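Local coordinates for peptide ABC transporter, peptide-binding protein (Thermus thermophilus, PDB 2D5W) that binds oligopeptides, here holding a pentapeptide, and probably delivers them to an ABC transporter for uptake across the membrane, at residues G2-L8 and I582-R587; G21-R25 and F106-G111; F41-I45 and V56-P62; V417-T421 and F464-W468; L514-V519 and L530-A534. One frame throughout, in Å; residues are numbered along the deposited sequence.

Contact 1 of 5, residues G2-L8 and I582-R587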
# COMPACT_ATOMS: atom_id res chain seq x y z
N GLY A 2 -3.26 27.37 -13.55
CA GLY A 2 -3.42 26.88 -12.20
C GLY A 2 -4.01 27.97 -11.34
O GLY A 2 -5.15 27.87 -10.89
N PRO A 3 -3.24 29.05 -11.08
CA PRO A 3 -3.72 30.16 -10.26
C PRO A 3 -4.88 30.85 -10.97
O PRO A 3 -5.69 31.54 -10.36
CB PRO A 3 -2.49 31.07 -10.16
CG PRO A 3 -1.35 30.11 -10.29
CD PRO A 3 -1.81 29.21 -11.40
N GLN A 4 -4.93 30.66 -12.29
CA GLN A 4 -5.97 31.24 -13.13
C GLN A 4 -7.36 30.87 -12.64
O GLN A 4 -8.14 31.74 -12.23
CB GLN A 4 -5.79 30.77 -14.58
CG GLN A 4 -6.80 31.35 -15.56
CD GLN A 4 -6.62 32.84 -15.76
OE1 GLN A 4 -6.69 33.62 -14.81
NE2 GLN A 4 -6.41 33.25 -17.01
N ASP A 5 -7.67 29.58 -12.69
CA ASP A 5 -8.98 29.10 -12.25
C ASP A 5 -8.92 28.51 -10.84
O ASP A 5 -9.90 27.97 -10.34
CB ASP A 5 -9.51 28.05 -13.23
CG ASP A 5 -8.59 26.85 -13.36
OD1 ASP A 5 -8.92 25.93 -14.13
OD2 ASP A 5 -7.53 26.84 -12.70
N ASN A 6 -7.75 28.63 -10.21
CA ASN A 6 -7.55 28.14 -8.85
C ASN A 6 -7.81 26.64 -8.74
O ASN A 6 -8.62 26.19 -7.93
CB ASN A 6 -8.45 28.91 -7.89
CG ASN A 6 -7.93 28.89 -6.47
OD1 ASN A 6 -6.86 28.35 -6.21
ND2 ASN A 6 -8.68 29.50 -5.56
N SER A 7 -7.10 25.87 -9.56
CA SER A 7 -7.25 24.42 -9.57
C SER A 7 -5.90 23.71 -9.46
O SER A 7 -4.85 24.34 -9.57
CB SER A 7 -7.95 23.96 -10.85
OG SER A 7 -7.18 24.30 -11.99
N LEU A 8 -5.97 22.40 -9.24
CA LEU A 8 -4.78 21.56 -9.10
C LEU A 8 -4.92 20.28 -9.92
O LEU A 8 -5.78 19.44 -9.63
CB LEU A 8 -4.58 21.21 -7.63
CG LEU A 8 -3.51 20.16 -7.29
CD1 LEU A 8 -2.14 20.65 -7.73
CD2 LEU A 8 -3.53 19.88 -5.80
N ILE A 582 -3.20 23.29 0.37
CA ILE A 582 -2.43 23.30 -0.86
C ILE A 582 -3.01 24.40 -1.75
O ILE A 582 -4.22 24.47 -1.96
CB ILE A 582 -2.51 21.93 -1.58
CG1 ILE A 582 -1.84 20.86 -0.70
CG2 ILE A 582 -1.83 22.02 -2.94
CD1 ILE A 582 -1.98 19.45 -1.21
N GLY A 583 -2.14 25.27 -2.25
CA GLY A 583 -2.63 26.36 -3.07
C GLY A 583 -1.55 27.14 -3.78
O GLY A 583 -0.36 26.87 -3.63
N TRP A 584 -1.98 28.13 -4.55
CA TRP A 584 -1.09 28.98 -5.32
C TRP A 584 -0.73 30.24 -4.54
O TRP A 584 -1.61 30.95 -4.05
CB TRP A 584 -1.77 29.36 -6.64
CG TRP A 584 -2.13 28.16 -7.47
CD1 TRP A 584 -3.36 27.58 -7.60
CD2 TRP A 584 -1.22 27.35 -8.23
NE1 TRP A 584 -3.28 26.46 -8.40
CE2 TRP A 584 -1.98 26.30 -8.80
CE3 TRP A 584 0.15 27.42 -8.49
CZ2 TRP A 584 -1.40 25.32 -9.61
CZ3 TRP A 584 0.73 26.44 -9.29
CH2 TRP A 584 -0.05 25.41 -9.85
N GLU A 585 0.56 30.52 -4.42
CA GLU A 585 0.99 31.70 -3.68
C GLU A 585 0.41 33.00 -4.24
O GLU A 585 0.11 33.92 -3.48
CB GLU A 585 2.52 31.78 -3.64
CG GLU A 585 3.17 30.57 -2.99
CD GLU A 585 4.65 30.77 -2.71
OE1 GLU A 585 4.99 31.14 -1.56
OE2 GLU A 585 5.46 30.55 -3.63
N SER A 586 0.25 33.08 -5.56
CA SER A 586 -0.29 34.29 -6.17
C SER A 586 -1.77 34.49 -5.84
O SER A 586 -2.33 35.55 -6.11
CB SER A 586 -0.08 34.27 -7.69
OG SER A 586 -0.82 33.23 -8.31
N ARG A 587 -2.39 33.47 -5.25
CA ARG A 587 -3.78 33.53 -4.82
C ARG A 587 -3.81 33.88 -3.33
O ARG A 587 -4.88 34.10 -2.75
CB ARG A 587 -4.47 32.17 -5.03
CG ARG A 587 -4.99 31.94 -6.43
CD ARG A 587 -6.36 32.57 -6.60
NE ARG A 587 -6.87 32.39 -7.95
CZ ARG A 587 -8.11 32.71 -8.33
NH1 ARG A 587 -8.49 32.51 -9.58
NH2 ARG A 587 -8.96 33.22 -7.45
O HOH W 1 -4.78 28.68 -4.50
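W584 lies with one ring face against P3 and G2, and this is the tightly packed part of the contact. P3 CD sits over the six-membered ring, 3.9 Å from its centroid in a CH-pi contact, while P3 CG comes within 3.4 Å of W584 CD2. At the ring's edge W584 NE1 donates to S7 O over 2.9 Å, the acceptor lying in the indole plane, so face and edge together fix the rotation of the buried indole. N6 OD1 accepts from a water, 2.7 Å away, that accepts in turn from the backbone N of W584. The outer side is looser and more exposed. There R587, bent at chi2 (-84°), brings the edge of its guanidinium to the carbonyls of P3 and Q4 and grips P3 O side-on, with NE at 2.8 Å and NH1 at 3.1 Å; NH1 adds only a weak bond to Q4 O. The N6 amide stacks on this guanidinium, their planes 11° apart. Deeper in, L8 CD2 touches I582 CG2 at 4.0 Å. The contact thus ties the start of the chain to a segment near its C-terminal end: L8 enters strand 7-12, bonded to K246 and V248, while G583 pairs with V561 of strand 560-561, whose L560 packs against L8, I582 and W584.

Contact 2 of 5, residues G21-R25 and F106-G111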
# COMPACT_ATOMS: atom_id res chain seq x y z
N GLY A 21 -16.25 3.88 -1.32
CA GLY A 21 -17.05 2.93 -0.56
C GLY A 21 -16.32 1.70 -0.03
O GLY A 21 -16.80 1.05 0.89
N ASP A 22 -15.17 1.40 -0.62
CA ASP A 22 -14.35 0.25 -0.23
C ASP A 22 -13.47 0.70 0.94
O ASP A 22 -12.24 0.62 0.88
CB ASP A 22 -13.50 -0.15 -1.45
CG ASP A 22 -12.60 -1.35 -1.21
OD1 ASP A 22 -13.02 -2.31 -0.52
OD2 ASP A 22 -11.47 -1.34 -1.74
N PHE A 23 -14.12 1.14 2.01
CA PHE A 23 -13.40 1.70 3.15
C PHE A 23 -12.50 0.80 3.98
O PHE A 23 -11.70 1.30 4.77
CB PHE A 23 -14.37 2.52 4.04
CG PHE A 23 -15.39 1.71 4.78
CD1 PHE A 23 -15.06 1.07 5.97
CD2 PHE A 23 -16.71 1.65 4.33
CE1 PHE A 23 -16.02 0.38 6.71
CE2 PHE A 23 -17.68 0.96 5.06
CZ PHE A 23 -17.33 0.33 6.25
N LEU A 24 -12.62 -0.51 3.81
CA LEU A 24 -11.73 -1.43 4.52
C LEU A 24 -10.64 -1.87 3.54
O LEU A 24 -9.76 -2.65 3.88
CB LEU A 24 -12.48 -2.64 5.06
CG LEU A 24 -13.44 -2.36 6.22
CD1 LEU A 24 -14.09 -3.66 6.67
CD2 LEU A 24 -12.70 -1.70 7.37
N ARG A 25 -10.71 -1.35 2.31
CA ARG A 25 -9.72 -1.64 1.27
C ARG A 25 -9.60 -3.11 0.92
O ARG A 25 -8.52 -3.58 0.55
CB ARG A 25 -8.36 -1.08 1.69
CG ARG A 25 -8.42 0.40 2.04
CD ARG A 25 -7.12 0.92 2.62
NE ARG A 25 -7.21 2.35 2.93
CZ ARG A 25 -6.22 3.07 3.46
NH1 ARG A 25 -5.06 2.50 3.75
NH2 ARG A 25 -6.40 4.36 3.69
N PHE A 106 -20.27 1.99 13.28
CA PHE A 106 -20.57 1.35 12.00
C PHE A 106 -19.30 0.76 11.38
O PHE A 106 -19.29 -0.39 10.97
CB PHE A 106 -21.21 2.38 11.06
CG PHE A 106 -21.38 1.88 9.66
CD1 PHE A 106 -22.15 0.75 9.39
CD2 PHE A 106 -20.76 2.54 8.60
CE1 PHE A 106 -22.29 0.28 8.08
CE2 PHE A 106 -20.89 2.07 7.30
CZ PHE A 106 -21.66 0.94 7.04
N TYR A 107 -18.24 1.56 11.34
CA TYR A 107 -16.96 1.12 10.80
C TYR A 107 -16.52 -0.17 11.50
O TYR A 107 -16.12 -1.15 10.86
CB TYR A 107 -15.92 2.22 11.02
CG TYR A 107 -14.51 1.87 10.58
CD1 TYR A 107 -14.08 2.12 9.28
CD2 TYR A 107 -13.60 1.31 11.48
CE1 TYR A 107 -12.78 1.82 8.88
CE2 TYR A 107 -12.30 1.01 11.09
CZ TYR A 107 -11.89 1.27 9.80
OH TYR A 107 -10.60 0.98 9.42
N PHE A 108 -16.59 -0.18 12.83
CA PHE A 108 -16.19 -1.35 13.59
C PHE A 108 -17.06 -2.58 13.36
O PHE A 108 -16.56 -3.70 13.31
CB PHE A 108 -16.11 -1.03 15.09
CG PHE A 108 -14.76 -0.54 15.52
CD1 PHE A 108 -14.39 0.78 15.32
CD2 PHE A 108 -13.84 -1.42 16.07
CE1 PHE A 108 -13.11 1.23 15.65
CE2 PHE A 108 -12.56 -0.99 16.40
CZ PHE A 108 -12.19 0.33 16.19
N GLU A 109 -18.37 -2.37 13.20
CA GLU A 109 -19.25 -3.50 12.97
C GLU A 109 -18.91 -4.20 11.65
O GLU A 109 -18.90 -5.43 11.58
CB GLU A 109 -20.71 -3.03 12.95
CG GLU A 109 -21.71 -4.16 12.88
CD GLU A 109 -23.13 -3.67 13.09
OE1 GLU A 109 -23.47 -3.31 14.24
OE2 GLU A 109 -23.90 -3.63 12.12
N VAL A 110 -18.62 -3.43 10.62
CA VAL A 110 -18.27 -4.00 9.32
C VAL A 110 -16.92 -4.72 9.40
O VAL A 110 -16.78 -5.84 8.91
CB VAL A 110 -18.25 -2.91 8.22
CG1 VAL A 110 -17.84 -3.52 6.89
CG2 VAL A 110 -19.63 -2.28 8.11
N GLY A 111 -15.94 -4.09 10.03
CA GLY A 111 -14.63 -4.72 10.14
C GLY A 111 -14.65 -5.99 10.98
O GLY A 111 -13.85 -6.90 10.74
O HOH W 2 -9.92 1.15 6.83
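An aromatic cluster of F23, F106 and Y107 joins the loop after strand 7-12 to helix 101-112. F23 reaches across from a type I beta turn running from D22 to R25, and its ring meets both helix rings, Y107 along CD1 and F106 at CE2. F23 CD1 lies 3.6 Å from Y107 CD1, the side chains lying alongside and pointing opposite ways, ring planes 33° apart. Farther round the ring F23 CE2 meets F106 CE2 at 4.1 Å, the planes here inclined by 54°. Both pairs are oblique. The far end of the F23 ring, CZ, rests on V110 CB at 3.9 Å; chi1 of 69°, with CG between the backbone N and the carbonyl carbon, aims the ring at the helix. L24 adds to this: its CD2 lies against Y107 CE1 at 3.8 Å, and one turn on its CD1 fits against G111 CA at 3.7 Å, where the helix has no side chain to intervene. No direct hydrogen bond crosses the contact, but a water 2.7 Å from both F23 O and Y107 OH links the loop backbone to the phenol. The salt bridge from D22 to K33 ties the turn back to helix 31-40. Beyond the cluster, helix 159-173 adds M162 against both F23 and F106, and W166 meets F106 edge-to-face, so the loop is packed against two helices at once.

Contact 3 of 5, residues F41-I45 and V56-P62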
# COMPACT_ATOMS: atom_id res chain seq x y z
N PHE A 41 -11.49 11.99 2.16
CA PHE A 41 -11.80 11.52 3.51
C PHE A 41 -10.68 11.92 4.46
O PHE A 41 -9.52 11.59 4.24
CB PHE A 41 -11.97 10.00 3.50
CG PHE A 41 -13.14 9.54 2.69
CD1 PHE A 41 -14.43 9.55 3.22
CD2 PHE A 41 -12.98 9.14 1.37
CE1 PHE A 41 -15.53 9.18 2.45
CE2 PHE A 41 -14.07 8.77 0.59
CZ PHE A 41 -15.36 8.80 1.14
N ALA A 42 -11.04 12.63 5.53
CA ALA A 42 -10.05 13.07 6.50
C ALA A 42 -10.02 12.19 7.74
O ALA A 42 -11.05 11.69 8.19
CB ALA A 42 -10.33 14.52 6.89
N PRO A 43 -8.83 12.00 8.32
CA PRO A 43 -8.70 11.17 9.52
C PRO A 43 -9.01 11.97 10.78
O PRO A 43 -9.16 13.19 10.73
CB PRO A 43 -7.23 10.76 9.47
CG PRO A 43 -6.57 12.01 8.95
CD PRO A 43 -7.51 12.44 7.83
N PHE A 44 -9.12 11.27 11.90
CA PHE A 44 -9.35 11.95 13.17
C PHE A 44 -8.00 12.53 13.57
O PHE A 44 -7.90 13.68 13.99
CB PHE A 44 -9.82 10.95 14.24
CG PHE A 44 -11.22 10.47 14.04
CD1 PHE A 44 -11.51 9.11 13.97
CD2 PHE A 44 -12.27 11.38 13.91
CE1 PHE A 44 -12.81 8.66 13.79
CE2 PHE A 44 -13.57 10.94 13.72
CZ PHE A 44 -13.85 9.58 13.66
N ILE A 45 -6.96 11.72 13.39
CA ILE A 45 -5.58 12.10 13.69
C ILE A 45 -4.76 11.88 12.43
O ILE A 45 -4.78 10.79 11.85
CB ILE A 45 -4.99 11.22 14.82
CG1 ILE A 45 -5.83 11.36 16.09
CG2 ILE A 45 -3.53 11.61 15.07
CD1 ILE A 45 -5.89 12.76 16.66
N VAL A 56 -6.86 16.36 13.17
CA VAL A 56 -7.55 16.77 11.96
C VAL A 56 -9.03 16.83 12.34
O VAL A 56 -9.49 17.88 12.79
CB VAL A 56 -7.29 15.81 10.77
CG1 VAL A 56 -8.05 16.29 9.53
CG2 VAL A 56 -5.78 15.78 10.47
N LEU A 57 -9.78 15.74 12.21
CA LEU A 57 -11.19 15.80 12.60
C LEU A 57 -11.41 15.59 14.10
O LEU A 57 -12.53 15.78 14.59
CB LEU A 57 -12.03 14.81 11.79
CG LEU A 57 -12.11 15.15 10.29
CD1 LEU A 57 -13.11 14.23 9.61
CD2 LEU A 57 -12.52 16.61 10.10
N ALA A 58 -10.36 15.21 14.82
CA ALA A 58 -10.43 15.04 16.27
C ALA A 58 -9.92 16.35 16.89
O ALA A 58 -9.21 17.11 16.23
CB ALA A 58 -9.57 13.88 16.72
N THR A 59 -10.29 16.61 18.14
CA THR A 59 -9.89 17.85 18.81
C THR A 59 -8.42 17.93 19.21
O THR A 59 -7.84 19.02 19.24
CB THR A 59 -10.71 18.09 20.07
OG1 THR A 59 -10.51 16.99 20.98
CG2 THR A 59 -12.19 18.20 19.74
N GLU A 60 -7.83 16.79 19.55
CA GLU A 60 -6.43 16.79 19.96
C GLU A 60 -5.85 15.39 19.98
O GLU A 60 -6.57 14.39 20.10
CB GLU A 60 -6.29 17.42 21.35
CG GLU A 60 -7.03 16.70 22.46
CD GLU A 60 -6.80 17.34 23.82
OE1 GLU A 60 -7.38 16.85 24.81
OE2 GLU A 60 -6.04 18.33 23.90
N VAL A 61 -4.53 15.31 19.85
CA VAL A 61 -3.83 14.04 19.86
C VAL A 61 -3.81 13.48 21.28
O VAL A 61 -3.42 14.17 22.22
CB VAL A 61 -2.38 14.21 19.36
CG1 VAL A 61 -1.65 12.88 19.44
CG2 VAL A 61 -2.38 14.72 17.93
N PRO A 62 -4.25 12.23 21.45
CA PRO A 62 -4.25 11.62 22.79
C PRO A 62 -2.83 11.31 23.26
O PRO A 62 -2.01 10.82 22.49
CB PRO A 62 -5.08 10.36 22.59
CG PRO A 62 -4.81 9.99 21.16
CD PRO A 62 -4.87 11.33 20.46
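F44 O is gripped by two backbone N-H groups, V56 N and A58 N, each at 3.0 Å. A58 N comes in the carbonyl plane on a lone pair, whereas V56 N approaches from above that plane. One residue back, L57 N donates to P43 O, again at 3.0 Å and nearly straight (160°). Side chains close around these bonds. L57 CB lies 4.0 Å from F44 CD2, and its CG and CD1 cover A42 CB; chi1 of -66°, setting CG beside the backbone N, turns the branch that way. An alanine in place of L57 would lose the branch over A42 and is likely to leave a gap beside that methyl group. Farther along, I45 CD1 packs on A58 CB at 3.8 Å and reaches V61 and P62. F44 and I45 form a classic beta bulge opposite I153. Two irregular segments are therefore joined by backbone bonds that satisfy the carbonyls of P43 and F44, with apolar groups packed about them.

Contact 4 of 5, residues V417-T421 and F464-W468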
# COMPACT_ATOMS: atom_id res chain seq x y z
N VAL A 417 9.86 1.24 -16.84
CA VAL A 417 11.06 0.72 -16.20
C VAL A 417 10.87 -0.75 -15.81
O VAL A 417 11.82 -1.54 -15.85
CB VAL A 417 11.49 1.58 -14.97
CG1 VAL A 417 10.62 1.27 -13.76
CG2 VAL A 417 12.96 1.35 -14.68
N ARG A 418 9.65 -1.14 -15.45
CA ARG A 418 9.38 -2.53 -15.10
C ARG A 418 9.37 -3.41 -16.36
O ARG A 418 9.82 -4.56 -16.31
CB ARG A 418 8.04 -2.65 -14.37
CG ARG A 418 8.14 -2.24 -12.92
CD ARG A 418 6.78 -2.17 -12.27
NE ARG A 418 6.91 -1.90 -10.84
CZ ARG A 418 5.90 -1.55 -10.05
NH1 ARG A 418 4.68 -1.40 -10.56
NH2 ARG A 418 6.11 -1.33 -8.77
N GLU A 419 8.87 -2.88 -17.47
CA GLU A 419 8.86 -3.64 -18.71
C GLU A 419 10.31 -3.86 -19.14
O GLU A 419 10.66 -4.94 -19.63
CB GLU A 419 8.03 -2.89 -19.76
CG GLU A 419 6.55 -2.82 -19.36
CD GLU A 419 5.69 -1.94 -20.25
OE1 GLU A 419 6.16 -0.87 -20.68
OE2 GLU A 419 4.52 -2.32 -20.50
N ARG A 420 11.15 -2.86 -18.93
CA ARG A 420 12.57 -2.97 -19.26
C ARG A 420 13.24 -3.97 -18.31
O ARG A 420 14.11 -4.74 -18.72
CB ARG A 420 13.25 -1.60 -19.13
CG ARG A 420 12.89 -0.62 -20.26
CD ARG A 420 13.30 0.80 -19.90
NE ARG A 420 14.71 0.87 -19.51
CZ ARG A 420 15.21 1.76 -18.66
NH1 ARG A 420 16.50 1.74 -18.37
NH2 ARG A 420 14.42 2.66 -18.09
N THR A 421 12.83 -3.95 -17.05
CA THR A 421 13.38 -4.86 -16.05
C THR A 421 13.11 -6.31 -16.43
O THR A 421 14.00 -7.16 -16.35
CB THR A 421 12.78 -4.57 -14.66
OG1 THR A 421 13.19 -3.27 -14.23
CG2 THR A 421 13.25 -5.60 -13.63
N PHE A 464 5.57 -12.16 -9.60
CA PHE A 464 4.69 -11.00 -9.66
C PHE A 464 5.50 -9.83 -9.09
O PHE A 464 5.75 -9.76 -7.88
CB PHE A 464 3.43 -11.27 -8.82
CG PHE A 464 2.38 -10.19 -8.87
CD1 PHE A 464 1.22 -10.32 -8.10
CD2 PHE A 464 2.53 -9.04 -9.65
CE1 PHE A 464 0.24 -9.34 -8.11
CE2 PHE A 464 1.54 -8.05 -9.67
CZ PHE A 464 0.39 -8.20 -8.89
N GLU A 465 5.94 -8.93 -9.97
CA GLU A 465 6.74 -7.79 -9.54
C GLU A 465 5.94 -6.52 -9.34
O GLU A 465 5.15 -6.12 -10.19
CB GLU A 465 7.86 -7.47 -10.54
CG GLU A 465 8.68 -6.25 -10.08
CD GLU A 465 9.81 -5.86 -11.02
OE1 GLU A 465 10.23 -6.68 -11.86
OE2 GLU A 465 10.30 -4.71 -10.89
N PHE A 466 6.16 -5.89 -8.19
CA PHE A 466 5.53 -4.62 -7.86
C PHE A 466 6.23 -4.10 -6.62
O PHE A 466 7.25 -4.65 -6.20
CB PHE A 466 4.01 -4.77 -7.66
CG PHE A 466 3.61 -5.61 -6.48
CD1 PHE A 466 3.26 -5.02 -5.26
CD2 PHE A 466 3.55 -7.00 -6.59
CE1 PHE A 466 2.86 -5.80 -4.18
CE2 PHE A 466 3.15 -7.79 -5.50
CZ PHE A 466 2.81 -7.19 -4.30
N ALA A 467 5.72 -3.02 -6.04
CA ALA A 467 6.32 -2.47 -4.85
C ALA A 467 5.31 -2.31 -3.73
O ALA A 467 4.15 -1.96 -3.97
CB ALA A 467 6.95 -1.11 -5.15
N TRP A 468 5.74 -2.61 -2.51
CA TRP A 468 4.90 -2.40 -1.34
C TRP A 468 5.33 -1.06 -0.77
O TRP A 468 6.52 -0.79 -0.64
CB TRP A 468 5.15 -3.45 -0.25
CG TRP A 468 4.57 -4.80 -0.49
CD1 TRP A 468 5.25 -5.96 -0.65
CD2 TRP A 468 3.18 -5.14 -0.56
NE1 TRP A 468 4.38 -7.01 -0.80
CE2 TRP A 468 3.10 -6.54 -0.75
CE3 TRP A 468 1.98 -4.40 -0.47
CZ2 TRP A 468 1.88 -7.22 -0.86
CZ3 TRP A 468 0.77 -5.08 -0.57
CH2 TRP A 468 0.73 -6.47 -0.76
O HOH W 3 12.09 -2.75 -11.82
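R418 runs from helix 416-431 toward strand 463-469 as a long, extended arm. CB leaves the helix toward the strand, and CG passes 3.9 Å from E465 OE2. NE stays 4.4 Å from that oxygen, beyond a salt bridge, and pairs instead with E304. CZ lies 3.8 Å from F466 CA, which sits over one face of the guanidinium, and at the tip NH2 approaches F466 CA to 3.5 Å, with A467 CB at the group's edge. NH2 finds its strongest partner in the backbone of the bound peptide, through a salt bridge, while NH1 bonds to T412. R418 is thus a ligand-binding side chain whose guanidinium is held from several directions. Beside it, T421 OG1 bonds back to V417 O and takes a 2.7 Å bond from a water that also donates to E465 OE2 at 2.8 Å; E465 OE1 is bonded to Y409. A valine in place of T421 would probably leave that water without one of its acceptors and weaken the link to E465. The axes of 417-421 and 464-468 approach to 10.3 Å, their N-to-C directions 139° apart, and the strand lies between strands 293-308 and 401-410 of the sheet, while W468 pairs antiparallel with the peptide.

Contact 5 of 5, residues L514-V519 and L530-A534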
# COMPACT_ATOMS: atom_id res chain seq x y z
N LEU A 514 9.06 -14.73 16.24
CA LEU A 514 9.88 -13.53 16.42
C LEU A 514 9.10 -12.24 16.17
O LEU A 514 9.16 -11.32 16.98
CB LEU A 514 11.09 -13.59 15.49
CG LEU A 514 12.15 -14.65 15.85
CD1 LEU A 514 13.07 -14.86 14.66
CD2 LEU A 514 12.93 -14.22 17.08
N THR A 515 8.38 -12.18 15.05
CA THR A 515 7.62 -10.99 14.71
C THR A 515 6.42 -10.77 15.64
O THR A 515 6.09 -9.62 15.96
CB THR A 515 7.15 -11.02 13.23
OG1 THR A 515 6.44 -12.23 12.97
CG2 THR A 515 8.34 -10.91 12.29
N SER A 516 5.78 -11.84 16.07
CA SER A 516 4.64 -11.72 16.97
C SER A 516 5.10 -11.16 18.31
O SER A 516 4.38 -10.40 18.96
CB SER A 516 3.96 -13.07 17.18
OG SER A 516 3.36 -13.52 15.98
N GLN A 517 6.31 -11.53 18.74
CA GLN A 517 6.83 -11.02 20.00
C GLN A 517 7.33 -9.59 19.82
O GLN A 517 7.11 -8.73 20.68
CB GLN A 517 7.98 -11.89 20.50
CG GLN A 517 8.44 -11.48 21.90
CD GLN A 517 9.67 -12.24 22.36
OE1 GLN A 517 9.78 -13.45 22.16
NE2 GLN A 517 10.59 -11.54 23.01
N ALA A 518 8.00 -9.34 18.70
CA ALA A 518 8.55 -8.03 18.42
C ALA A 518 7.55 -6.89 18.47
O ALA A 518 7.86 -5.81 18.97
CB ALA A 518 9.26 -8.04 17.07
N VAL A 519 6.34 -7.11 17.94
CA VAL A 519 5.35 -6.05 17.94
C VAL A 519 4.85 -5.71 19.34
O VAL A 519 4.25 -4.65 19.55
CB VAL A 519 4.14 -6.38 17.02
CG1 VAL A 519 4.60 -6.49 15.58
CG2 VAL A 519 3.47 -7.67 17.47
N LEU A 530 14.84 -8.41 17.62
CA LEU A 530 13.93 -9.46 17.18
C LEU A 530 13.66 -9.35 15.68
O LEU A 530 13.67 -10.36 14.97
CB LEU A 530 12.63 -9.39 17.97
CG LEU A 530 12.80 -9.72 19.46
CD1 LEU A 530 11.55 -9.35 20.23
CD2 LEU A 530 13.11 -11.20 19.61
N PHE A 531 13.41 -8.14 15.19
CA PHE A 531 13.16 -7.95 13.77
C PHE A 531 14.41 -8.29 12.94
O PHE A 531 14.29 -8.75 11.81
CB PHE A 531 12.72 -6.51 13.49
CG PHE A 531 11.22 -6.34 13.47
CD1 PHE A 531 10.48 -6.74 12.36
CD2 PHE A 531 10.56 -5.77 14.56
CE1 PHE A 531 9.09 -6.57 12.34
CE2 PHE A 531 9.18 -5.60 14.54
CZ PHE A 531 8.44 -6.01 13.43
N TRP A 532 15.59 -8.06 13.51
CA TRP A 532 16.82 -8.37 12.79
C TRP A 532 16.96 -9.87 12.62
O TRP A 532 17.35 -10.36 11.56
CB TRP A 532 18.03 -7.79 13.53
CG TRP A 532 18.32 -6.36 13.14
CD1 TRP A 532 17.41 -5.43 12.73
CD2 TRP A 532 19.60 -5.72 13.11
NE1 TRP A 532 18.04 -4.24 12.45
CE2 TRP A 532 19.39 -4.39 12.67
CE3 TRP A 532 20.90 -6.14 13.41
CZ2 TRP A 532 20.43 -3.48 12.53
CZ3 TRP A 532 21.95 -5.22 13.26
CH2 TRP A 532 21.70 -3.91 12.82
N ARG A 533 16.61 -10.62 13.66
CA ARG A 533 16.68 -12.07 13.59
C ARG A 533 15.65 -12.57 12.58
O ARG A 533 15.93 -13.49 11.81
CB ARG A 533 16.42 -12.69 14.97
CG ARG A 533 17.20 -12.02 16.10
CD ARG A 533 18.62 -11.67 15.68
NE ARG A 533 19.18 -10.58 16.47
CZ ARG A 533 20.30 -9.94 16.17
NH1 ARG A 533 20.73 -8.95 16.95
NH2 ARG A 533 21.00 -10.28 15.10
N ALA A 534 14.47 -11.96 12.57
CA ALA A 534 13.44 -12.35 11.62
C ALA A 534 13.91 -12.11 10.18
O ALA A 534 13.65 -12.92 9.29
CB ALA A 534 12.15 -11.56 11.89
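L530 and A518 meet where the two helices come closest, A518 CB lying 3.7 Å from L530 CB. The L530 side chain then spreads over its neighbours: CD1 rests on A518 CA, also at 3.7 Å, and is flanked by the amide end of Q517, whose extended chain crosses it at about a right angle. CD2 of L530 touches CD2 of L514 at 3.9 Å. L514 sends its other branch, CD1, down onto the backbone of A534, 3.8 Å from A534 N, and onto CB of R533, while the charged end of R533 leads away. On the other flank F531 sets CD2 and CE2 against the A518 methyl, with CE2 to CB at 3.5 Å; its chi1 of -94° departs from the usual staggered value. T515 CG2 fills in next to A534 CB at 3.9 Å. The small A518 and A534 let the two leucines reach the opposite backbone and leave A518 CB to meet the F531 ring. In the next shell, T515 OG1 bonds to F511 O and to Q480, which holds the threonine so that CG2 turns to the partner helix. The segments 514-518 and 530-534 run nearly antiparallel (161°), their axes 8.8 Å apart at closest, within the hairpin of helices 509-518 and 524-541. Around it, V519 bonds to Y146 and packs on Y145, while N364 bonds to W532 O on the far helix.

Contact 4 touches the bound peptide most directly, through R418, F466, A467 and W468, whereas contact 2 reaches it through R25, which packs on a basic side chain of the ligand. These two lie on opposite sides of the chain's centre, their centres 31 Å apart but their nearest atoms about 9 Å apart. Contacts 2 and 3 are neighbours, with nearest atoms about 6 Å apart; contact 3 falls between the two segments of contact 2 in sequence. Contact 5 follows contact 4 along the chain, its centre 28 Å away. Contact 1 ties the start of the chain to a segment near its C-terminal end and lies farthest from contact 5, 47 Å between centres.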